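Local coordinates for increased recombination centers protein 6 (Saccharomyces cerevisiae, PDB 3UC9) that acts as a clathrin coat accessory factor with a fold related to small G proteins, and is involved in gross chromosomal rearrangements and telomere healing, at residues L23-N28 and R100-G105; L31-H36 and I106-D111; T55-V60 and Y77-K82. All blocks are in the same frame, centred on the assembly; numbering follows the deposited sequence.

Contact 1: residues L23-N28 and R100-G105; sequences LQYPQN and RNVMAG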
ATOM      1  N   LEU A  23      24.429   2.328   0.980  1.00 31.64           N
ATOM      2  CA  LEU A  23      23.888   1.689  -0.227  1.00 28.03           C
ATOM      3  C   LEU A  23      22.372   1.778  -0.248  1.00 25.05           C
ATOM      4  O   LEU A  23      21.727   1.503   0.759  1.00 23.24           O
ATOM      5  CB  LEU A  23      24.291   0.212  -0.280  1.00 27.35           C
ATOM      6  CG  LEU A  23      23.874  -0.561  -1.532  1.00 25.41           C
ATOM      7  CD1 LEU A  23      24.664  -0.087  -2.731  1.00 25.80           C
ATOM      8  CD2 LEU A  23      24.062  -2.053  -1.341  1.00 27.47           C
ATOM      9  N   GLN A  24      21.807   2.159  -1.392  1.00 24.67           N
ATOM     10  CA  GLN A  24      20.372   2.014  -1.620  1.00 23.74           C
ATOM     11  C   GLN A  24      20.152   0.674  -2.312  1.00 21.89           C
ATOM     12  O   GLN A  24      20.559   0.489  -3.460  1.00 20.38           O
ATOM     13  CB  GLN A  24      19.798   3.150  -2.475  1.00 22.95           C
ATOM     14  CG  GLN A  24      18.322   2.955  -2.877  1.00 23.56           C
ATOM     15  CD  GLN A  24      17.390   2.881  -1.672  1.00 25.25           C
ATOM     16  OE1 GLN A  24      17.328   3.814  -0.866  1.00 26.08           O
ATOM     17  NE2 GLN A  24      16.683   1.766  -1.533  1.00 20.97           N
ATOM     18  N   TYR A  25      19.509  -0.247  -1.598  1.00 21.54           N
ATOM     19  CA  TYR A  25      19.242  -1.588  -2.110  1.00 22.08           C
ATOM     20  C   TYR A  25      18.120  -1.475  -3.133  1.00 20.68           C
ATOM     21  O   TYR A  25      17.345  -0.501  -3.109  1.00 19.49           O
ATOM     22  CB  TYR A  25      18.794  -2.531  -0.980  1.00 22.95           C
ATOM     23  CG  TYR A  25      19.863  -3.018  -0.018  1.00 22.74           C
ATOM     24  CD1 TYR A  25      20.041  -4.379   0.204  1.00 28.10           C
ATOM     25  CD2 TYR A  25      20.666  -2.131   0.703  1.00 24.45           C
ATOM     26  CE1 TYR A  25      21.001  -4.850   1.093  1.00 28.45           C
ATOM     27  CE2 TYR A  25      21.636  -2.597   1.601  1.00 27.95           C
ATOM     28  CZ  TYR A  25      21.790  -3.958   1.791  1.00 27.62           C
ATOM     29  OH  TYR A  25      22.726  -4.436   2.674  1.00 32.18           O
ATOM     30  N   PRO A  26      18.011  -2.463  -4.034  1.00 19.30           N
ATOM     31  CA  PRO A  26      16.865  -2.461  -4.937  1.00 18.59           C
ATOM     32  C   PRO A  26      15.573  -2.365  -4.133  1.00 16.85           C
ATOM     33  O   PRO A  26      15.356  -3.144  -3.205  1.00 17.38           O
ATOM     34  CB  PRO A  26      16.978  -3.804  -5.661  1.00 19.63           C
ATOM     35  CG  PRO A  26      18.443  -4.142  -5.576  1.00 20.63           C
ATOM     36  CD  PRO A  26      18.882  -3.634  -4.244  1.00 21.14           C
ATOM     37  N   GLN A  27      14.746  -1.382  -4.468  1.00 16.45           N
ATOM     38  CA  GLN A  27      13.559  -1.085  -3.677  1.00 15.32           C
ATOM     39  C   GLN A  27      12.345  -1.719  -4.358  1.00 15.06           C
ATOM     40  O   GLN A  27      11.552  -1.040  -5.018  1.00 15.06           O
ATOM     41  CB  GLN A  27      13.389   0.427  -3.528  1.00 15.48           C
ATOM     42  CG  GLN A  27      12.377   0.814  -2.466  1.00 13.21           C
ATOM     43  CD  GLN A  27      12.217   2.306  -2.347  1.00 16.59           C
ATOM     44  OE1 GLN A  27      11.673   2.953  -3.245  1.00 16.54           O
ATOM     45  NE2 GLN A  27      12.695   2.867  -1.243  1.00 16.51           N
ATOM     46  N   ASN A  28      12.209  -3.035  -4.194  1.00 15.65           N
ATOM     47  CA  ASN A  28      11.224  -3.807  -4.938  1.00 15.82           C
ATOM     48  C   ASN A  28      10.318  -4.672  -4.073  1.00 15.23           C
ATOM     49  O   ASN A  28       9.792  -5.692  -4.546  1.00 16.09           O
ATOM     50  CB  ASN A  28      11.902  -4.670  -6.010  1.00 18.50           C
ATOM     51  CG  ASN A  28      12.674  -5.829  -5.434  1.00 20.67           C
ATOM     52  OD1 ASN A  28      13.177  -5.765  -4.305  1.00 19.77           O
ATOM     53  ND2 ASN A  28      12.785  -6.908  -6.218  1.00 26.64           N
ATOM     54  N   ARG A 100      12.549  -0.973   5.805  1.00 18.44           N
ATOM     55  CA  ARG A 100      11.813   0.210   5.332  1.00 17.96           C
ATOM     56  C   ARG A 100      12.403   0.716   4.023  1.00 17.68           C
ATOM     57  O   ARG A 100      11.677   1.075   3.093  1.00 14.90           O
ATOM     58  CB  ARG A 100      11.818   1.317   6.387  1.00 18.86           C
ATOM     59  CG  ARG A 100      11.003   0.965   7.624  1.00 20.31           C
ATOM     60  CD  ARG A 100      10.599   2.211   8.438  1.00 19.78           C
ATOM     61  NE  ARG A 100      11.747   3.025   8.834  1.00 22.44           N
ATOM     62  CZ  ARG A 100      12.575   2.763   9.848  1.00 21.62           C
ATOM     63  NH1 ARG A 100      12.433   1.672  10.598  1.00 22.43           N
ATOM     64  NH2 ARG A 100      13.579   3.597  10.098  1.00 25.96           N
ATOM     65  N   ASN A 101      13.724   0.681   3.924  1.00 15.80           N
ATOM     66  CA  ASN A 101      14.389   1.254   2.753  1.00 17.94           C
ATOM     67  C   ASN A 101      14.219   0.454   1.447  1.00 16.35           C
ATOM     68  O   ASN A 101      14.443   0.993   0.357  1.00 17.02           O
ATOM     69  CB  ASN A 101      15.860   1.561   3.067  1.00 18.51           C
ATOM     70  CG  ASN A 101      16.025   2.787   3.978  1.00 20.94           C
ATOM     71  OD1 ASN A 101      16.975   2.865   4.772  1.00 28.48           O
ATOM     72  ND2 ASN A 101      15.105   3.738   3.877  1.00 17.71           N
ATOM     73  N   VAL A 102      13.789  -0.806   1.540  1.00 16.74           N
ATOM     74  CA  VAL A 102      13.529  -1.596   0.329  1.00 15.83           C
ATOM     75  C   VAL A 102      12.047  -1.657  -0.054  1.00 15.29           C
ATOM     76  O   VAL A 102      11.694  -2.275  -1.059  1.00 14.42           O
ATOM     77  CB  VAL A 102      14.121  -3.013   0.399  1.00 16.88           C
ATOM     78  CG1 VAL A 102      15.641  -2.938   0.487  1.00 17.65           C
ATOM     79  CG2 VAL A 102      13.530  -3.821   1.555  1.00 16.86           C
ATOM     80  N   MET A 103      11.192  -0.950   0.687  1.00 14.22           N
ATOM     81  CA  MET A 103       9.765  -0.904   0.372  1.00 14.51           C
ATOM     82  C   MET A 103       9.438   0.040  -0.796  1.00 13.23           C
ATOM     83  O   MET A 103       9.568   1.264  -0.691  1.00 13.83           O
ATOM     84  CB  MET A 103       8.957  -0.471   1.607  1.00 15.78           C
ATOM     85  CG  MET A 103       9.194  -1.328   2.842  1.00 18.41           C
ATOM     86  SD  MET A 103       9.010  -3.107   2.545  1.00 30.38           S
ATOM     87  CE  MET A 103       7.445  -3.118   1.828  1.00 17.55           C
ATOM     88  N   ALA A 104       9.020  -0.538  -1.916  1.00 13.93           N
ATOM     89  CA  ALA A 104       8.446   0.222  -3.016  1.00 14.04           C
ATOM     90  C   ALA A 104       7.102   0.802  -2.573  1.00 14.26           C
ATOM     91  O   ALA A 104       6.762   1.950  -2.894  1.00 14.08           O
ATOM     92  CB  ALA A 104       8.260  -0.657  -4.243  1.00 13.93           C
ATOM     93  N   GLY A 105       6.327   0.001  -1.846  1.00 13.43           N
ATOM     94  CA  GLY A 105       5.049   0.471  -1.339  1.00 11.93           C
ATOM     95  C   GLY A 105       4.526  -0.343  -0.174  1.00 13.39           C
ATOM     96  O   GLY A 105       4.963  -1.473   0.062  1.00 12.59           O
TER

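Contact 2: residues L31-H36 and I106-D111; sequences LVLSDH and IILITD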
ATOM      1  N   LEU A  31       4.595  -4.450   0.654  1.00 13.31           N
ATOM      2  CA  LEU A  31       4.012  -5.037   1.856  1.00 15.97           C
ATOM      3  C   LEU A  31       2.502  -4.820   1.827  1.00 16.47           C
ATOM      4  O   LEU A  31       2.033  -3.700   1.630  1.00 17.56           O
ATOM      5  CB  LEU A  31       4.623  -4.410   3.110  1.00 16.32           C
ATOM      6  CG  LEU A  31       4.251  -4.872   4.525  1.00 20.62           C
ATOM      7  CD1 LEU A  31       3.662  -6.254   4.568  1.00 27.96           C
ATOM      8  CD2 LEU A  31       5.511  -4.816   5.390  1.00 29.83           C
ATOM      9  N   VAL A  32       1.753  -5.903   2.007  1.00 15.87           N
ATOM     10  CA  VAL A  32       0.306  -5.823   2.157  1.00 15.25           C
ATOM     11  C   VAL A  32      -0.028  -6.296   3.575  1.00 16.89           C
ATOM     12  O   VAL A  32       0.255  -7.431   3.943  1.00 17.48           O
ATOM     13  CB  VAL A  32      -0.439  -6.654   1.111  1.00 16.00           C
ATOM     14  CG1 VAL A  32      -1.949  -6.434   1.252  1.00 17.63           C
ATOM     15  CG2 VAL A  32       0.038  -6.296  -0.315  1.00 15.12           C
ATOM     16  N   LEU A  33      -0.609  -5.394   4.356  1.00 15.27           N
ATOM     17  CA  LEU A  33      -0.873  -5.582   5.774  1.00 17.18           C
ATOM     18  C   LEU A  33      -2.372  -5.420   6.044  1.00 17.39           C
ATOM     19  O   LEU A  33      -3.037  -4.597   5.405  1.00 18.38           O
ATOM     20  CB  LEU A  33      -0.099  -4.533   6.572  1.00 17.91           C
ATOM     21  CG  LEU A  33      -0.293  -4.456   8.090  1.00 20.96           C
ATOM     22  CD1 LEU A  33       0.377  -5.646   8.759  1.00 21.65           C
ATOM     23  CD2 LEU A  33       0.232  -3.128   8.665  1.00 23.15           C
ATOM     24  N   SER A  34      -2.898  -6.210   6.979  1.00 16.80           N
ATOM     25  CA  SER A  34      -4.229  -5.964   7.539  1.00 17.25           C
ATOM     26  C   SER A  34      -4.228  -6.248   9.026  1.00 17.79           C
ATOM     27  O   SER A  34      -3.412  -7.031   9.508  1.00 18.38           O
ATOM     28  CB  SER A  34      -5.281  -6.831   6.853  1.00 19.40           C
ATOM     29  OG  SER A  34      -5.103  -8.209   7.146  1.00 19.36           O
ATOM     30  N   ASP A  35      -5.127  -5.601   9.765  1.00 16.85           N
ATOM     31  CA  ASP A  35      -5.431  -6.089  11.104  1.00 18.70           C
ATOM     32  C   ASP A  35      -6.230  -7.395  10.975  1.00 18.86           C
ATOM     33  O   ASP A  35      -6.888  -7.645   9.941  1.00 18.13           O
ATOM     34  CB  ASP A  35      -6.122  -5.046  12.009  1.00 19.10           C
ATOM     35  CG  ASP A  35      -7.281  -4.325  11.339  1.00 21.44           C
ATOM     36  OD1 ASP A  35      -7.122  -3.849  10.199  1.00 24.21           O
ATOM     37  OD2 ASP A  35      -8.345  -4.193  11.984  1.00 23.18           O
ATOM     38  N   HIS A  36      -6.167  -8.214  12.021  1.00 18.31           N
ATOM     39  CA  HIS A  36      -6.641  -9.607  11.972  1.00 20.26           C
ATOM     40  C   HIS A  36      -8.046  -9.818  11.416  1.00 20.50           C
ATOM     41  O   HIS A  36      -8.249 -10.753  10.647  1.00 19.58           O
ATOM     42  CB  HIS A  36      -6.541 -10.283  13.344  1.00 21.79           C
ATOM     43  CG  HIS A  36      -5.155 -10.709  13.713  1.00 26.72           C
ATOM     44  ND1 HIS A  36      -4.265 -11.232  12.800  1.00 31.88           N
ATOM     45  CD2 HIS A  36      -4.519 -10.722  14.909  1.00 33.93           C
ATOM     46  CE1 HIS A  36      -3.129 -11.518  13.411  1.00 38.84           C
ATOM     47  NE2 HIS A  36      -3.255 -11.216  14.692  1.00 34.65           N
ATOM     48  N   ILE A 106       3.564   0.248   0.526  1.00 11.79           N
ATOM     49  CA  ILE A 106       2.885  -0.375   1.651  1.00 12.61           C
ATOM     50  C   ILE A 106       1.410  -0.194   1.414  1.00 12.41           C
ATOM     51  O   ILE A 106       0.992   0.908   1.110  1.00 11.84           O
ATOM     52  CB  ILE A 106       3.223   0.313   2.983  1.00 14.04           C
ATOM     53  CG1 ILE A 106       4.743   0.382   3.201  1.00 21.91           C
ATOM     54  CG2 ILE A 106       2.577  -0.454   4.130  1.00 17.45           C
ATOM     55  CD1 ILE A 106       5.380  -0.924   3.396  1.00 29.99           C
ATOM     56  N   ILE A 107       0.642  -1.279   1.522  1.00 13.36           N
ATOM     57  CA  ILE A 107      -0.812  -1.236   1.347  1.00 13.79           C
ATOM     58  C   ILE A 107      -1.427  -1.782   2.628  1.00 14.69           C
ATOM     59  O   ILE A 107      -1.146  -2.910   3.025  1.00 16.38           O
ATOM     60  CB  ILE A 107      -1.296  -2.073   0.122  1.00 13.76           C
ATOM     61  CG1 ILE A 107      -0.615  -1.600  -1.162  1.00 15.13           C
ATOM     62  CG2 ILE A 107      -2.812  -1.964  -0.033  1.00 14.43           C
ATOM     63  CD1 ILE A 107      -0.906  -2.473  -2.418  1.00 14.57           C
ATOM     64  N   LEU A 108      -2.250  -0.965   3.280  1.00 15.00           N
ATOM     65  CA  LEU A 108      -2.940  -1.364   4.488  1.00 15.46           C
ATOM     66  C   LEU A 108      -4.415  -1.571   4.162  1.00 17.74           C
ATOM     67  O   LEU A 108      -5.062  -0.692   3.573  1.00 17.51           O
ATOM     68  CB  LEU A 108      -2.757  -0.300   5.574  1.00 16.03           C
ATOM     69  CG  LEU A 108      -3.584  -0.482   6.843  1.00 20.07           C
ATOM     70  CD1 LEU A 108      -3.167  -1.747   7.579  1.00 22.03           C
ATOM     71  CD2 LEU A 108      -3.473   0.738   7.744  1.00 25.38           C
ATOM     72  N   ILE A 109      -4.924  -2.747   4.520  1.00 17.84           N
ATOM     73  CA  ILE A 109      -6.322  -3.106   4.321  1.00 18.02           C
ATOM     74  C   ILE A 109      -6.996  -3.068   5.694  1.00 17.69           C
ATOM     75  O   ILE A 109      -6.665  -3.868   6.555  1.00 17.34           O
ATOM     76  CB  ILE A 109      -6.466  -4.527   3.735  1.00 19.13           C
ATOM     77  CG1 ILE A 109      -5.628  -4.704   2.459  1.00 22.03           C
ATOM     78  CG2 ILE A 109      -7.927  -4.835   3.459  1.00 21.45           C
ATOM     79  CD1 ILE A 109      -6.024  -3.804   1.350  1.00 25.86           C
ATOM     80  N   THR A 110      -7.941  -2.154   5.895  1.00 17.46           N
ATOM     81  CA  THR A 110      -8.551  -1.998   7.210  1.00 18.07           C
ATOM     82  C   THR A 110      -9.900  -1.295   7.167  1.00 18.38           C
ATOM     83  O   THR A 110     -10.370  -0.869   6.111  1.00 17.88           O
ATOM     84  CB  THR A 110      -7.610  -1.228   8.188  1.00 17.78           C
ATOM     85  OG1 THR A 110      -8.085  -1.371   9.537  1.00 17.32           O
ATOM     86  CG2 THR A 110      -7.535   0.243   7.825  1.00 20.14           C
ATOM     87  N   ASP A 111     -10.531  -1.221   8.329  1.00 16.89           N
ATOM     88  CA  ASP A 111     -11.735  -0.415   8.520  1.00 18.56           C
ATOM     89  C   ASP A 111     -11.216   0.880   9.109  1.00 19.04           C
ATOM     90  O   ASP A 111     -10.838   0.902  10.261  1.00 20.87           O
ATOM     91  CB  ASP A 111     -12.698  -1.119   9.480  1.00 19.78           C
ATOM     92  CG  ASP A 111     -13.881  -0.255   9.884  1.00 23.30           C
ATOM     93  OD1 ASP A 111     -13.893   0.960   9.604  1.00 27.93           O
ATOM     94  OD2 ASP A 111     -14.813  -0.804  10.494  1.00 23.57           O
TER

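Contact 3: residues T55-V60 and Y77-K82; sequences TGISIV and YIDSCK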
ATOM      1  N   THR A  55      -2.141 -18.187   1.146  1.00 60.41           N
ATOM      2  CA  THR A  55      -2.827 -18.880   2.237  1.00 61.23           C
ATOM      3  C   THR A  55      -2.894 -18.008   3.506  1.00 59.65           C
ATOM      4  O   THR A  55      -3.803 -18.165   4.323  1.00 60.67           O
ATOM      5  CB  THR A  55      -2.140 -20.234   2.546  1.00 63.06           C
ATOM      6  OG1 THR A  55      -0.760 -20.017   2.870  1.00 63.00           O
ATOM      7  CG2 THR A  55      -2.236 -21.173   1.339  1.00 64.35           C
ATOM      8  N   GLY A  56      -1.936 -17.091   3.656  1.00 57.30           N
ATOM      9  CA  GLY A  56      -1.881 -16.174   4.799  1.00 54.83           C
ATOM     10  C   GLY A  56      -0.608 -15.333   4.770  1.00 52.55           C
ATOM     11  O   GLY A  56      -0.186 -14.881   3.705  1.00 51.85           O
ATOM     12  N   ILE A  57       0.009 -15.143   5.938  1.00 50.03           N
ATOM     13  CA  ILE A  57       1.243 -14.354   6.075  1.00 47.72           C
ATOM     14  C   ILE A  57       2.449 -15.094   5.469  1.00 45.44           C
ATOM     15  O   ILE A  57       2.803 -16.167   5.939  1.00 47.59           O
ATOM     16  CB  ILE A  57       1.563 -14.064   7.570  1.00 48.16           C
ATOM     17  CG1 ILE A  57       0.440 -13.261   8.244  1.00 48.87           C
ATOM     18  CG2 ILE A  57       2.869 -13.299   7.699  1.00 49.89           C
ATOM     19  CD1 ILE A  57       0.677 -13.029   9.728  1.00 48.81           C
ATOM     20  N   SER A  58       3.065 -14.511   4.438  1.00 41.24           N
ATOM     21  CA  SER A  58       4.152 -15.156   3.700  1.00 37.24           C
ATOM     22  C   SER A  58       4.970 -14.181   2.822  1.00 33.07           C
ATOM     23  O   SER A  58       4.641 -12.999   2.692  1.00 30.19           O
ATOM     24  CB  SER A  58       3.617 -16.334   2.857  1.00 38.18           C
ATOM     25  OG  SER A  58       2.483 -15.995   2.067  1.00 38.80           O
ATOM     26  N   ILE A  59       6.057 -14.704   2.257  1.00 29.56           N
ATOM     27  CA  ILE A  59       6.922 -13.974   1.342  1.00 27.27           C
ATOM     28  C   ILE A  59       6.806 -14.609  -0.039  1.00 27.06           C
ATOM     29  O   ILE A  59       7.203 -15.771  -0.238  1.00 26.82           O
ATOM     30  CB  ILE A  59       8.407 -14.050   1.781  1.00 28.09           C
ATOM     31  CG1 ILE A  59       8.586 -13.604   3.235  1.00 28.95           C
ATOM     32  CG2 ILE A  59       9.283 -13.233   0.858  1.00 25.95           C
ATOM     33  CD1 ILE A  59       8.099 -12.228   3.527  1.00 29.73           C
ATOM     34  N   VAL A  60       6.258 -13.857  -0.988  1.00 24.19           N
ATOM     35  CA  VAL A  60       6.077 -14.341  -2.348  1.00 24.82           C
ATOM     36  C   VAL A  60       7.043 -13.611  -3.284  1.00 23.94           C
ATOM     37  O   VAL A  60       6.816 -12.458  -3.638  1.00 22.02           O
ATOM     38  CB  VAL A  60       4.623 -14.159  -2.811  1.00 25.36           C
ATOM     39  CG1 VAL A  60       4.381 -14.908  -4.120  1.00 29.03           C
ATOM     40  CG2 VAL A  60       3.660 -14.635  -1.729  1.00 26.47           C
ATOM     41  N   TYR A  77       5.373  -9.041   0.365  1.00 17.90           N
ATOM     42  CA  TYR A  77       5.401  -9.392   1.778  1.00 19.61           C
ATOM     43  C   TYR A  77       3.984  -9.265   2.333  1.00 19.20           C
ATOM     44  O   TYR A  77       3.384  -8.185   2.292  1.00 21.14           O
ATOM     45  CB  TYR A  77       6.327  -8.447   2.549  1.00 19.98           C
ATOM     46  CG  TYR A  77       7.809  -8.501   2.208  1.00 21.71           C
ATOM     47  CD1 TYR A  77       8.357  -9.502   1.401  1.00 22.82           C
ATOM     48  CD2 TYR A  77       8.682  -7.561   2.752  1.00 23.68           C
ATOM     49  CE1 TYR A  77       9.724  -9.529   1.121  1.00 21.40           C
ATOM     50  CE2 TYR A  77      10.046  -7.596   2.490  1.00 22.25           C
ATOM     51  CZ  TYR A  77      10.562  -8.577   1.683  1.00 26.04           C
ATOM     52  OH  TYR A  77      11.920  -8.598   1.442  1.00 24.24           O
ATOM     53  N   ILE A  78       3.432 -10.363   2.828  1.00 18.73           N
ATOM     54  CA  ILE A  78       2.077 -10.377   3.365  1.00 18.88           C
ATOM     55  C   ILE A  78       2.193 -10.518   4.879  1.00 20.00           C
ATOM     56  O   ILE A  78       2.868 -11.426   5.375  1.00 20.52           O
ATOM     57  CB  ILE A  78       1.246 -11.523   2.783  1.00 19.81           C
ATOM     58  CG1 ILE A  78       1.266 -11.472   1.248  1.00 22.45           C
ATOM     59  CG2 ILE A  78      -0.202 -11.455   3.306  1.00 22.44           C
ATOM     60  CD1 ILE A  78       0.902 -12.778   0.596  1.00 27.05           C
ATOM     61  N   ASP A  79       1.583  -9.589   5.608  1.00 19.23           N
ATOM     62  CA  ASP A  79       1.666  -9.584   7.059  1.00 20.51           C
ATOM     63  C   ASP A  79       0.293  -9.283   7.660  1.00 19.95           C
ATOM     64  O   ASP A  79      -0.644  -8.856   6.963  1.00 17.60           O
ATOM     65  CB  ASP A  79       2.690  -8.549   7.538  1.00 21.52           C
ATOM     66  CG  ASP A  79       3.312  -8.886   8.896  1.00 25.10           C
ATOM     67  OD1 ASP A  79       2.941  -9.899   9.534  1.00 25.04           O
ATOM     68  OD2 ASP A  79       4.189  -8.111   9.340  1.00 33.64           O
ATOM     69  N   SER A  80       0.194  -9.538   8.958  1.00 20.08           N
ATOM     70  CA  SER A  80      -1.018  -9.299   9.724  1.00 21.04           C
ATOM     71  C   SER A  80      -0.625  -8.786  11.092  1.00 21.97           C
ATOM     72  O   SER A  80       0.501  -9.002  11.548  1.00 21.15           O
ATOM     73  CB  SER A  80      -1.810 -10.597   9.880  1.00 23.02           C
ATOM     74  OG  SER A  80      -3.087 -10.357  10.435  1.00 29.14           O
ATOM     75  N   CYS A  81      -1.560  -8.130  11.758  1.00 20.69           N
ATOM     76  CA  CYS A  81      -1.316  -7.650  13.111  1.00 22.78           C
ATOM     77  C   CYS A  81      -2.606  -7.600  13.897  1.00 22.12           C
ATOM     78  O   CYS A  81      -3.676  -7.452  13.322  1.00 21.63           O
ATOM     79  CB  CYS A  81      -0.656  -6.265  13.076  1.00 22.80           C
ATOM     80  SG  CYS A  81      -1.623  -4.952  12.310  1.00 23.41           S
ATOM     81  N   LYS A  82      -2.507  -7.743  15.216  1.00 23.90           N
ATOM     82  CA  LYS A  82      -3.680  -7.577  16.077  1.00 26.06           C
ATOM     83  C   LYS A  82      -4.049  -6.104  16.207  1.00 26.15           C
ATOM     84  O   LYS A  82      -5.235  -5.758  16.209  1.00 25.80           O
ATOM     85  CB  LYS A  82      -3.445  -8.174  17.468  1.00 27.35           C
ATOM     86  CG  LYS A  82      -4.690  -8.156  18.358  1.00 31.31           C
ATOM     87  CD  LYS A  82      -4.377  -8.596  19.787  1.00 38.26           C
ATOM     88  CE  LYS A  82      -5.374  -8.028  20.806  1.00 41.19           C
ATOM     89  NZ  LYS A  82      -6.784  -8.409  20.523  1.00 39.57           N
TER

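Contact 1: residues L23-N28 and R100-G105
Gln24 and Gln27 both turn their side-chain amides to the backbone carbonyl of Asn101, at the C-terminal part of helix 97-101. Gln24 NE2 and Gln27 NE2 each lie 3.0 Å from Asn101 O and arrive from opposite faces of the carbonyl plane, 37° out of it for Gln24 and 50° for Gln27, so neither sits on a lone pair. The second N-H of Gln24 goes back to its own chain: Gln24 NE2 is 2.8 Å from Tyr25 O, this time in the carbonyl plane and on a lone pair. A bend about the CB-CG bond brings Gln24 NE2 between the two acceptors.

The tight part surrounds Gln27. With CG anti to the backbone N (chi1 -167°) and the chain extended beyond it, the side chain runs along the turn at residues 101-103, and Gln27 CG lies 3.4 Å from Met103 O. Beyond it, Gln27 OE1 accepts from Asn131 ND2, which holds the far side of the amide. On the backbone side, Ala104 CB closes to 3.4 Å from Gln27 O.

Towards solvent the contact shrinks to one methyl: Val102 CG1 touches Tyr25 CB at 3.5 Å and Pro26 O at 3.7 Å, but the phenol ring leads away from residues 100-105, and one of its faces is met instead by Leu23 CD2. Asn101 takes part through its backbone carbonyl; its side-chain amide lies at the rim and makes no hydrogen bond to residues 23-28.

The contact thus fastens the irregular N-terminal segment, just ahead of strand 29-35, to the turn between helix 97-101 and strand 103-110. Two amide donors on one carbonyl near a helix C-terminus probably offset the partial negative charge gathered there, and bonds to both ends of the Gln27 amide fix its rotation.

Contact 2: residues L31-H36 and I106-D111
Leu33 and Leu108 lie side by side on one face of the sheet, pointing the same way, with Leu33 CD2 3.8 Å from Leu108 CD1. They belong to two neighbouring parallel strands of a Rossmann-like sheet; the axes of residues 31-35 and 106-110 approach to 4.7 Å at an angle of 22°. The two strands are tied by three nearly straight backbone bonds: Leu31 O accepts from Ile107 N, Ile107 O from Leu33 N, and Leu33 O from Ile109 N at 2.8 Å.

On the same face as the two leucines, Ile106 reaches back over its partner strand. Its CG1 branch stands anti to the carbonyl carbon and the chain bends at chi2 (-67°), which brings Ile106 CD1 to 3.6 Å from Leu31 CB. The opposite face is made by Val32, Ser34, Ile107 and Ile109. There the fit is looser: Val32 CG1 meets Ile109 CG1 at 4.2 Å, reaching diagonally along the strands rather than straight across. Ser34 CB presses on Ile109 O at 3.3 Å, a buried carbonyl that has no hydrogen-bond partner.

At the C-terminal end of the strands apolar packing gives way to a polar pair crossing at about a right angle. Thr110 OG1 donates to Asp35 OD1 over 2.7 Å, meeting the carboxylate on its syn side but 33° out of its plane; Thr110 OG1 is also hydrogen-bonded to Thr115 OG1, so the hydroxyl has two partners.

The pair of strands is sandwiched. Trp87 and Phe91 of helix 84-91 pack on Leu31, and Ile84 on Leu108, whereas Phe45 and Leu46 of helix 39-50 close over the Val32, Ile107 and Ile109 face. Strand 71-81 continues the sheet beside residues 31-35, and strand 133-138 beside residues 106-110.

Contact 3: residues T55-V60 and Y77-K82
Residues 56-60 run against 77-80 in nearly opposite directions, 166° apart, where Ile59 and Tyr77 form a non-hydrogen-bonded antiparallel pair. This is the open end of the beta hairpin of strands 59-66 and 71-81, at the edge of the sheet. Ile78 N donates to Ser58 O at 2.9 Å in a nearly straight bond (168°), but the return bond from Ser58 N to Ile78 O is weak and bent.

Side chains divide between the two faces of the hairpin. On one, Ile59 bends at chi2 (-57°) and sets its CD1 3.5 Å from Tyr77 CD1, with Ile59 CG2 beside CE1 of the same ring; the approach is oblique. On the other, Ile78 points its branches toward residues 56-60: Ile78 CG2 lies 3.4 Å from Gly56 O, and Ile78 CD1 is 4.1 Å from Val60 CG2. Lys42 and Leu46 of helix 39-50 also pack on Ile78.

Farther along, the polar ends of Asp79 and Ser80 are engaged by other parts of the fold: Asp79 OD2 accepts from Trp87 NE1, and Ser80 OG is hydrogen-bonded to Asn39 OD1. Ile57 sets its CG2 3.0 Å from Ile78 O and packs its CD1 3.5 Å from Ser80 CB, closer than usual for two carbons.

Overall arrangement
All three contacts reach the same sheet: contact 2 in its middle, contact 3 at one edge, contact 1 at the N-terminal ends of the central strands. Contact 2 joins strands 29-35 and 103-110; the centre of contact 1 is about 19 Å from that of contact 2, and Gly105 O probably accepts from Leu31 N at 3.1 Å where they meet. Contact 3, centred about 10 Å from contact 2, adds the hairpin on the other side of strand 29-35: Val32 N lies 2.8 Å from Tyr77 O and Val32 O 3.0 Å from Asp79 N, both probable hydrogen bonds. In sequence, contact 3 is nested within the loops closed by contacts 1 and 2, whose segments alternate.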